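Local atomic coordinates of probable benzoylformate decarboxylase (PDB entry 7ORX), a protein that belongs to the thiamine diphosphate-dependent enzyme family, built from N-terminal, central and C-terminal domains, and binds thiamine diphosphate. Residues 65-70 with 94-99; 224-229 with 330-335; 296-301 with 311-316. One frame throughout, in Å; residues are numbered along the deposited sequence.

Contact 1 of 3, residues 65-70 with 94-99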
loop_
_atom_site.group_PDB
_atom_site.type_symbol
_atom_site.label_atom_id
_atom_site.label_comp_id
_atom_site.label_asym_id
_atom_site.label_seq_id
_atom_site.Cartn_x
_atom_site.Cartn_y
_atom_site.Cartn_z
ATOM N N GLY C 65 18.568 3.760 24.671
ATOM C CA GLY C 65 17.147 3.500 24.907
ATOM C C GLY C 65 16.295 4.604 24.324
ATOM O O GLY C 65 15.111 4.387 24.156
ATOM N N GLU C 66 16.895 5.717 23.933
ATOM C CA GLU C 66 16.187 6.963 23.562
ATOM C C GLU C 66 15.829 6.957 22.076
ATOM O O GLU C 66 16.552 6.293 21.306
ATOM C CB GLU C 66 17.091 8.151 23.858
ATOM C CG GLU C 66 17.389 8.316 25.338
ATOM C CD GLU C 66 18.493 9.316 25.632
ATOM O OE1 GLU C 66 19.409 9.528 24.754
ATOM O OE2 GLU C 66 18.403 9.938 26.745
ATOM N N ALA C 67 14.784 7.700 21.690
ATOM C CA ALA C 67 14.444 7.955 20.272
ATOM C C ALA C 67 15.639 8.629 19.616
ATOM O O ALA C 67 16.338 9.313 20.333
ATOM C CB ALA C 67 13.221 8.829 20.180
ATOM N N THR C 68 15.868 8.457 18.313
ATOM C CA THR C 68 17.087 8.986 17.633
ATOM C C THR C 68 16.768 9.475 16.233
ATOM O O THR C 68 16.037 8.787 15.558
ATOM C CB THR C 68 18.154 7.889 17.560
ATOM O OG1 THR C 68 18.433 7.561 18.917
ATOM C CG2 THR C 68 19.427 8.294 16.853
ATOM N N LEU C 69 17.337 10.594 15.818
ATOM C CA LEU C 69 16.896 11.266 14.574
ATOM C C LEU C 69 17.808 10.859 13.424
ATOM O O LEU C 69 19.012 10.927 13.563
ATOM C CB LEU C 69 16.922 12.786 14.792
ATOM C CG LEU C 69 16.373 13.635 13.647
ATOM C CD1 LEU C 69 14.919 13.296 13.326
ATOM C CD2 LEU C 69 16.483 15.109 14.010
ATOM N N VAL C 70 17.231 10.523 12.295
ATOM C CA VAL C 70 17.981 10.225 11.047
ATOM C C VAL C 70 17.491 11.208 9.985
ATOM O O VAL C 70 16.313 11.503 10.027
ATOM C CB VAL C 70 17.705 8.775 10.643
ATOM C CG1 VAL C 70 18.342 8.442 9.320
ATOM C CG2 VAL C 70 18.118 7.818 11.749
ATOM N N PRO C 94 13.340 2.900 18.403
ATOM C CA PRO C 94 12.594 4.113 18.096
ATOM C C PRO C 94 13.333 5.113 17.220
ATOM O O PRO C 94 13.484 6.217 17.626
ATOM C CB PRO C 94 12.316 4.703 19.489
ATOM C CG PRO C 94 13.438 4.220 20.334
ATOM C CD PRO C 94 13.795 2.851 19.795
ATOM N N LEU C 95 13.763 4.718 16.028
ATOM C CA LEU C 95 14.347 5.646 15.029
ATOM C C LEU C 95 13.240 6.537 14.473
ATOM O O LEU C 95 12.188 6.020 14.032
ATOM C CB LEU C 95 14.952 4.869 13.862
ATOM C CG LEU C 95 16.041 3.863 14.222
ATOM C CD1 LEU C 95 16.683 3.298 12.939
ATOM C CD2 LEU C 95 17.108 4.503 15.092
ATOM N N VAL C 96 13.506 7.827 14.396
ATOM C CA VAL C 96 12.621 8.808 13.720
ATOM C C VAL C 96 13.315 9.196 12.417
ATOM O O VAL C 96 14.303 9.920 12.467
ATOM C CB VAL C 96 12.440 10.003 14.646
ATOM C CG1 VAL C 96 11.563 11.030 13.985
ATOM C CG2 VAL C 96 11.923 9.565 15.997
ATOM N N VAL C 97 12.870 8.680 11.295
ATOM C CA VAL C 97 13.608 8.896 10.031
ATOM C C VAL C 97 12.886 9.983 9.249
ATOM O O VAL C 97 11.783 9.711 8.797
ATOM C CB VAL C 97 13.624 7.591 9.232
ATOM C CG1 VAL C 97 14.386 7.727 7.925
ATOM C CG2 VAL C 97 14.143 6.446 10.071
ATOM N N THR C 98 13.487 11.163 9.097
ATOM C CA THR C 98 12.997 12.236 8.200
ATOM C C THR C 98 13.728 12.158 6.848
ATOM O O THR C 98 14.937 11.910 6.807
ATOM C CB THR C 98 13.184 13.605 8.844
ATOM O OG1 THR C 98 14.583 13.878 8.846
ATOM C CG2 THR C 98 12.675 13.666 10.269
ATOM N N ALA C 99 13.009 12.402 5.764
ATOM C CA ALA C 99 13.567 12.445 4.403
ATOM C C ALA C 99 13.225 13.796 3.778
ATOM O O ALA C 99 12.103 14.246 3.923
ATOM C CB ALA C 99 12.993 11.301 3.611
#
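The flat groups joining Thr68 and Val70 to Val96 and Thr98 are their peptide units, and in each strong bond the donor sits 22 to 28° out of the acceptor's carbonyl plane. Val96 N reaches Thr68 O at 2.9 Å. Val96 O in turn takes Val70 N at 3.0 Å, so both polar backbone atoms of Val96 serve one neighbour, as expected of a parallel ladder. The next rung is Thr98 N to Val70 O, also 3.0 Å. Thr98 OG1 lies 3.2 Å from the same Val70 O, but Asn71 OD1 is also within reach of its one proton, in a weak bond, so which acceptor it serves is not settled. At the opposite end the ladder fades: Thr68 N to Pro94 O is a weak bond.

Side chains alternate between the two faces. Leu69 and Val96 share one. With CG of Leu69 opposite its backbone N (chi1 -175°), CD1 swings over the partner strand, 3.5 Å from Val96 O and 3.8 Å from Thr98 CG2. Thr68, Leu95, Val70 and Val97 point to the other face, where Val70 CG1 and Val97 CG1 are 4.3 Å apart. Helix 50-64 covers that face, Ser61 touching Thr68, Ala57 touching Val70 and Leu54 touching Leu95. Strand 22-25 continues the sheet beyond 68-73, and strand 157-162 beyond 95-101, which places this pair in the interior of the six-stranded parallel sheet of the N-terminal domain.

Contact 2 of 3, residues 224-229 with 330-335; sequences VLLAEK and NMVKPS
Val332 and Leu226 supply the apolar part of this contact. Val332 projects toward helix 220-230, and its CG2, set between the backbone N and the carbonyl carbon (the chi1 of CG1 being -58°), is the branch that does the touching. Leu226 CD1 meets it at 3.7 Å, the two side chains crossing at about a right angle. Lys229 CB reaches the same methyl, likewise at 3.7 Å, so CG2 rests against two residues about one turn apart on the helix. Both Val332 and Leu226 are buried, whereas the polar groups around them lie nearer the surface.

The elements joined here belong to the Rossmann-like central domain. Helix 220-230 lies in the connection from strand 206-210 to strand 234-236, while helix 321-331 follows the last strand of the same sheet, 315-318; the chain leaving it passes along the end of helix 220-230.

Hydrogen bonding across the segments comes from the backbone. Ser335 N donates to Lys229 O at 3.1 Å, and the angle of 172° at the oxygen puts the donor almost in line with the C=O bond. Pro334 CA adds a CA-H...O contact to the same oxygen at 3.5 Å, so one carbonyl in the last turn of helix 220-230 receives a hydrogen bond and a weaker C-H contact from consecutive residues.

The remaining contacts come mainly from the lysine chain. Bent at chi2 and chi4, it runs past Val332, with Lys229 CD 3.3 Å from Val332 O. Its NZ is hydrogen-bonded to Ala329 O, and Asn330 O is a more distant neighbour at 3.8 Å; carbonyls near a helix's C-terminal end probably stabilise the ammonium charge. Separately, a methyl of Leu225, CD2, lies 3.6 Å from the amide oxygen Asn330 OD1.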
loop_
_atom_site.group_PDB
_atom_site.type_symbol
_atom_site.label_atom_id
_atom_site.label_comp_id
_atom_site.label_asym_id
_atom_site.label_seq_id
_atom_site.Cartn_x
_atom_site.Cartn_y
_atom_site.Cartn_z
ATOM N N VAL C 224 17.351 -12.042 37.157
ATOM C CA VAL C 224 18.308 -12.803 38.005
ATOM C C VAL C 224 17.593 -13.166 39.293
ATOM O O VAL C 224 17.615 -14.352 39.663
ATOM C CB VAL C 224 19.620 -12.050 38.281
ATOM C CG1 VAL C 224 20.303 -12.581 39.525
ATOM C CG2 VAL C 224 20.562 -12.098 37.086
ATOM N N LEU C 225 16.975 -12.182 39.951
ATOM C CA LEU C 225 16.402 -12.419 41.294
ATOM C C LEU C 225 15.299 -13.473 41.171
ATOM O O LEU C 225 15.189 -14.350 42.029
ATOM C CB LEU C 225 15.913 -11.090 41.847
ATOM C CG LEU C 225 15.213 -11.180 43.203
ATOM C CD1 LEU C 225 16.075 -11.884 44.249
ATOM C CD2 LEU C 225 14.818 -9.798 43.661
ATOM N N LEU C 226 14.547 -13.436 40.089
ATOM C CA LEU C 226 13.415 -14.366 39.846
ATOM C C LEU C 226 13.941 -15.785 39.635
ATOM O O LEU C 226 13.368 -16.704 40.210
ATOM C CB LEU C 226 12.606 -13.881 38.635
ATOM C CG LEU C 226 11.423 -14.771 38.253
ATOM C CD1 LEU C 226 10.463 -14.925 39.434
ATOM C CD2 LEU C 226 10.673 -14.213 37.046
ATOM N N ALA C 227 14.993 -15.953 38.826
ATOM C CA ALA C 227 15.672 -17.249 38.632
ATOM C C ALA C 227 16.205 -17.755 39.974
ATOM O O ALA C 227 16.041 -18.964 40.224
ATOM C CB ALA C 227 16.770 -17.122 37.599
ATOM N N GLU C 228 16.816 -16.898 40.806
ATOM C CA GLU C 228 17.282 -17.294 42.167
ATOM C C GLU C 228 16.095 -17.818 42.983
ATOM O O GLU C 228 16.207 -18.909 43.558
ATOM C CB GLU C 228 18.055 -16.172 42.856
ATOM C CG GLU C 228 19.545 -16.181 42.462
ATOM C CD GLU C 228 20.308 -14.862 42.582
ATOM O OE1 GLU C 228 19.655 -13.823 43.005
ATOM O OE2 GLU C 228 21.545 -14.859 42.221
ATOM N N LYS C 229 14.962 -17.121 42.973
ATOM C CA LYS C 229 13.814 -17.484 43.846
ATOM C C LYS C 229 13.215 -18.820 43.410
ATOM O O LYS C 229 12.794 -19.584 44.282
ATOM C CB LYS C 229 12.725 -16.402 43.810
ATOM C CG LYS C 229 13.191 -15.073 44.366
ATOM C CD LYS C 229 12.263 -14.492 45.394
ATOM C CE LYS C 229 12.848 -13.296 46.108
ATOM N NZ LYS C 229 11.779 -12.304 46.360
ATOM N N ASN C 330 10.035 -9.717 43.162
ATOM C CA ASN C 330 9.988 -9.223 44.565
ATOM C C ASN C 330 8.895 -9.948 45.358
ATOM O O ASN C 330 8.916 -9.777 46.576
ATOM C CB ASN C 330 9.889 -7.696 44.627
ATOM C CG ASN C 330 11.200 -7.040 44.223
ATOM O OD1 ASN C 330 12.298 -7.409 44.668
ATOM N ND2 ASN C 330 11.105 -6.074 43.331
ATOM N N MET C 331 8.034 -10.766 44.731
ATOM C CA MET C 331 6.821 -11.298 45.402
ATOM C C MET C 331 6.667 -12.824 45.336
ATOM O O MET C 331 5.952 -13.360 46.229
ATOM C CB MET C 331 5.571 -10.626 44.845
ATOM C CG MET C 331 5.128 -9.447 45.679
ATOM S SD MET C 331 3.415 -8.970 45.167
ATOM C CE MET C 331 2.977 -7.738 46.403
ATOM N N VAL C 332 7.287 -13.527 44.386
ATOM C CA VAL C 332 7.317 -15.026 44.423
ATOM C C VAL C 332 8.101 -15.499 45.655
ATOM O O VAL C 332 9.089 -14.836 46.031
ATOM C CB VAL C 332 7.859 -15.673 43.140
ATOM C CG1 VAL C 332 7.043 -15.273 41.922
ATOM C CG2 VAL C 332 9.311 -15.360 42.943
ATOM N N LYS C 333 7.619 -16.581 46.273
ATOM C CA LYS C 333 8.196 -17.224 47.486
ATOM C C LYS C 333 9.388 -18.066 47.033
ATOM O O LYS C 333 9.312 -18.737 46.003
ATOM C CB LYS C 333 7.155 -18.107 48.206
ATOM C CG LYS C 333 6.063 -17.388 49.006
ATOM C CD LYS C 333 6.581 -16.281 49.956
ATOM C CE LYS C 333 7.935 -16.510 50.645
ATOM N NZ LYS C 333 7.845 -17.143 51.985
ATOM N N PRO C 334 10.533 -18.033 47.750
ATOM C CA PRO C 334 11.598 -19.009 47.512
ATOM C C PRO C 334 11.010 -20.434 47.471
ATOM O O PRO C 334 10.177 -20.720 48.311
ATOM C CB PRO C 334 12.574 -18.784 48.679
ATOM C CG PRO C 334 12.364 -17.329 49.047
ATOM C CD PRO C 334 10.888 -17.069 48.802
ATOM N N SER C 335 11.384 -21.249 46.477
ATOM C CA SER C 335 10.821 -22.602 46.242
ATOM C C SER C 335 11.618 -23.695 47.005
ATOM O O SER C 335 12.834 -23.477 47.451
ATOM C CB SER C 335 10.812 -22.933 44.777
ATOM O OG SER C 335 10.170 -21.950 43.994
#

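Contact 3 of 3, residues 296-301 with 311-316; sequences ARLIHV and APIGEA
Ile313 meets Leu298 through the ends of both side chains, CD1 to CD1 at 4.0 Å, crossing at about a right angle. Its carbonyl faces elsewhere: a water donates to Ile313 O at 3.1 Å and lies 2.7 Å from His300 ND1, bridging the segments. The other ring nitrogen, His300 NE2, is hydrogen-bonded to Ala278 O, so the imidazole is held at both nitrogens. Gly314, without a side chain, sets its CA beside Leu298 CD2.

Strand pairing begins at Glu315. Its N donates to Leu298 O at 3.0 Å, and its O accepts from His300 N, also at 3.0 Å but more bent, with 138° at the hydrogen. The Glu315 side chain is extended and lies beside that of Arg297, both pointing the same way. A salt bridge of 2.9 Å links Glu315 OE1 to Arg297 NH2, the oxygen at the guanidinium edge and near its plane, although the two planes are turned 42° apart. Ile299 CD1 packs against the same OE1 at 3.5 Å. The second carboxylate oxygen, OE2, is hydrogen-bonded to His183 of the second subunit. At Ala316, CA makes a CA-H...O contact with His300 O at 3.1 Å, while CB approaches the imidazole obliquely.

Strand 297-302, helix 305-310 and strand 315-318 form a beta-alpha-beta unit at one border of the Rossmann-like central sheet. Glu315 and Ala316 also pair in parallel with a strand of the second subunit, which extends the sheet across the interface.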
loop_
_atom_site.group_PDB
_atom_site.type_symbol
_atom_site.label_atom_id
_atom_site.label_comp_id
_atom_site.label_asym_id
_atom_site.label_seq_id
_atom_site.Cartn_x
_atom_site.Cartn_y
_atom_site.Cartn_z
ATOM N N ALA C 296 3.688 -29.758 28.982
ATOM C CA ALA C 296 4.228 -28.387 29.181
ATOM C C ALA C 296 3.184 -27.343 28.779
ATOM O O ALA C 296 2.504 -27.530 27.757
ATOM C CB ALA C 296 5.503 -28.212 28.390
ATOM N N ARG C 297 3.076 -26.294 29.588
ATOM C CA ARG C 297 2.236 -25.091 29.302
ATOM C C ARG C 297 3.184 -23.892 29.260
ATOM O O ARG C 297 4.139 -23.853 30.044
ATOM C CB ARG C 297 1.087 -24.911 30.309
ATOM C CG ARG C 297 1.503 -24.970 31.777
ATOM C CD ARG C 297 0.398 -24.606 32.767
ATOM N NE ARG C 297 -0.366 -23.423 32.330
ATOM C CZ ARG C 297 -1.082 -22.609 33.105
ATOM N NH1 ARG C 297 -1.200 -22.854 34.397
ATOM N NH2 ARG C 297 -1.731 -21.598 32.557
ATOM N N LEU C 298 2.939 -22.993 28.317
ATOM C CA LEU C 298 3.810 -21.841 28.027
ATOM C C LEU C 298 3.042 -20.590 28.427
ATOM O O LEU C 298 1.913 -20.455 27.930
ATOM C CB LEU C 298 4.165 -21.875 26.538
ATOM C CG LEU C 298 5.219 -20.859 26.097
ATOM C CD1 LEU C 298 6.190 -21.423 25.057
ATOM C CD2 LEU C 298 4.554 -19.613 25.559
ATOM N N ILE C 299 3.593 -19.809 29.360
ATOM C CA ILE C 299 3.184 -18.420 29.699
ATOM C C ILE C 299 4.100 -17.481 28.944
ATOM O O ILE C 299 5.297 -17.706 28.940
ATOM C CB ILE C 299 3.250 -18.090 31.204
ATOM C CG1 ILE C 299 2.528 -19.102 32.078
ATOM C CG2 ILE C 299 2.640 -16.736 31.430
ATOM C CD1 ILE C 299 1.160 -19.449 31.568
ATOM N N HIS C 300 3.558 -16.407 28.408
ATOM C CA HIS C 300 4.264 -15.541 27.446
ATOM C C HIS C 300 4.015 -14.096 27.826
ATOM O O HIS C 300 2.855 -13.716 27.840
ATOM C CB HIS C 300 3.746 -15.898 26.070
ATOM C CG HIS C 300 4.384 -15.109 25.012
ATOM N ND1 HIS C 300 3.766 -14.917 23.801
ATOM C CD2 HIS C 300 5.565 -14.462 24.987
ATOM C CE1 HIS C 300 4.540 -14.156 23.050
ATOM N NE2 HIS C 300 5.678 -13.889 23.752
ATOM N N VAL C 301 5.038 -13.333 28.166
ATOM C CA VAL C 301 4.887 -11.924 28.627
ATOM C C VAL C 301 5.597 -10.994 27.640
ATOM O O VAL C 301 6.784 -11.158 27.485
ATOM C CB VAL C 301 5.404 -11.736 30.063
ATOM C CG1 VAL C 301 5.241 -10.287 30.499
ATOM C CG2 VAL C 301 4.703 -12.681 31.016
ATOM N N ALA C 311 1.724 -15.677 17.845
ATOM C CA ALA C 311 2.263 -16.924 18.427
ATOM C C ALA C 311 1.320 -18.063 18.096
ATOM O O ALA C 311 0.096 -17.900 18.167
ATOM C CB ALA C 311 2.447 -16.854 19.917
ATOM N N PRO C 312 1.860 -19.238 17.709
ATOM C CA PRO C 312 1.052 -20.420 17.433
ATOM C C PRO C 312 0.707 -21.256 18.667
ATOM O O PRO C 312 -0.127 -22.121 18.525
ATOM C CB PRO C 312 1.978 -21.205 16.481
ATOM C CG PRO C 312 3.371 -20.909 17.002
ATOM C CD PRO C 312 3.286 -19.453 17.379
ATOM N N ILE C 313 1.346 -21.035 19.812
ATOM C CA ILE C 313 0.849 -21.633 21.097
ATOM C C ILE C 313 1.045 -20.621 22.216
ATOM O O ILE C 313 1.754 -19.600 21.982
ATOM C CB ILE C 313 1.537 -22.975 21.457
ATOM C CG1 ILE C 313 3.016 -22.943 21.135
ATOM C CG2 ILE C 313 0.906 -24.175 20.778
ATOM C CD1 ILE C 313 3.770 -21.920 21.911
ATOM N N GLY C 314 0.435 -20.916 23.367
ATOM C CA GLY C 314 0.735 -20.274 24.670
ATOM C C GLY C 314 -0.374 -19.379 25.183
ATOM O O GLY C 314 -1.213 -18.926 24.381
ATOM N N GLU C 315 -0.368 -19.132 26.492
ATOM C CA GLU C 315 -1.180 -18.113 27.203
ATOM C C GLU C 315 -0.340 -16.832 27.322
ATOM O O GLU C 315 0.556 -16.810 28.162
ATOM C CB GLU C 315 -1.583 -18.690 28.560
ATOM C CG GLU C 315 -2.151 -17.658 29.533
ATOM C CD GLU C 315 -2.920 -18.195 30.723
ATOM O OE1 GLU C 315 -2.313 -18.895 31.569
ATOM O OE2 GLU C 315 -4.123 -17.891 30.804
ATOM N N ALA C 316 -0.633 -15.786 26.541
ATOM C CA ALA C 316 0.138 -14.519 26.537
ATOM C C ALA C 316 -0.502 -13.470 27.468
ATOM O O ALA C 316 -1.719 -13.459 27.610
ATOM C CB ALA C 316 0.252 -13.978 25.131
HETATM O O HOH W 1 1.924 -16.939 23.589
#

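How the contacts relate
Contact 1 belongs to the N-terminal domain, whereas contacts 2 and 3 both involve the Rossmann-like central domain. The three are separate: centres of contacts 1 and 2 are 37 Å apart, and those of contacts 1 and 3 are 32 Å apart. Contacts 2 and 3 are closer, with nearest atoms about 9 Å apart, and the chain links them directly because strand 315-318 leads into helix 321-331. Contact 1 lies near a ligand: the side chain of Val70 is about 12 Å from a bound thiamine diphosphate, and strand 68-73 ends at His73, which lines a thiamine diphosphate pocket. Contact 3 instead adjoins another subunit.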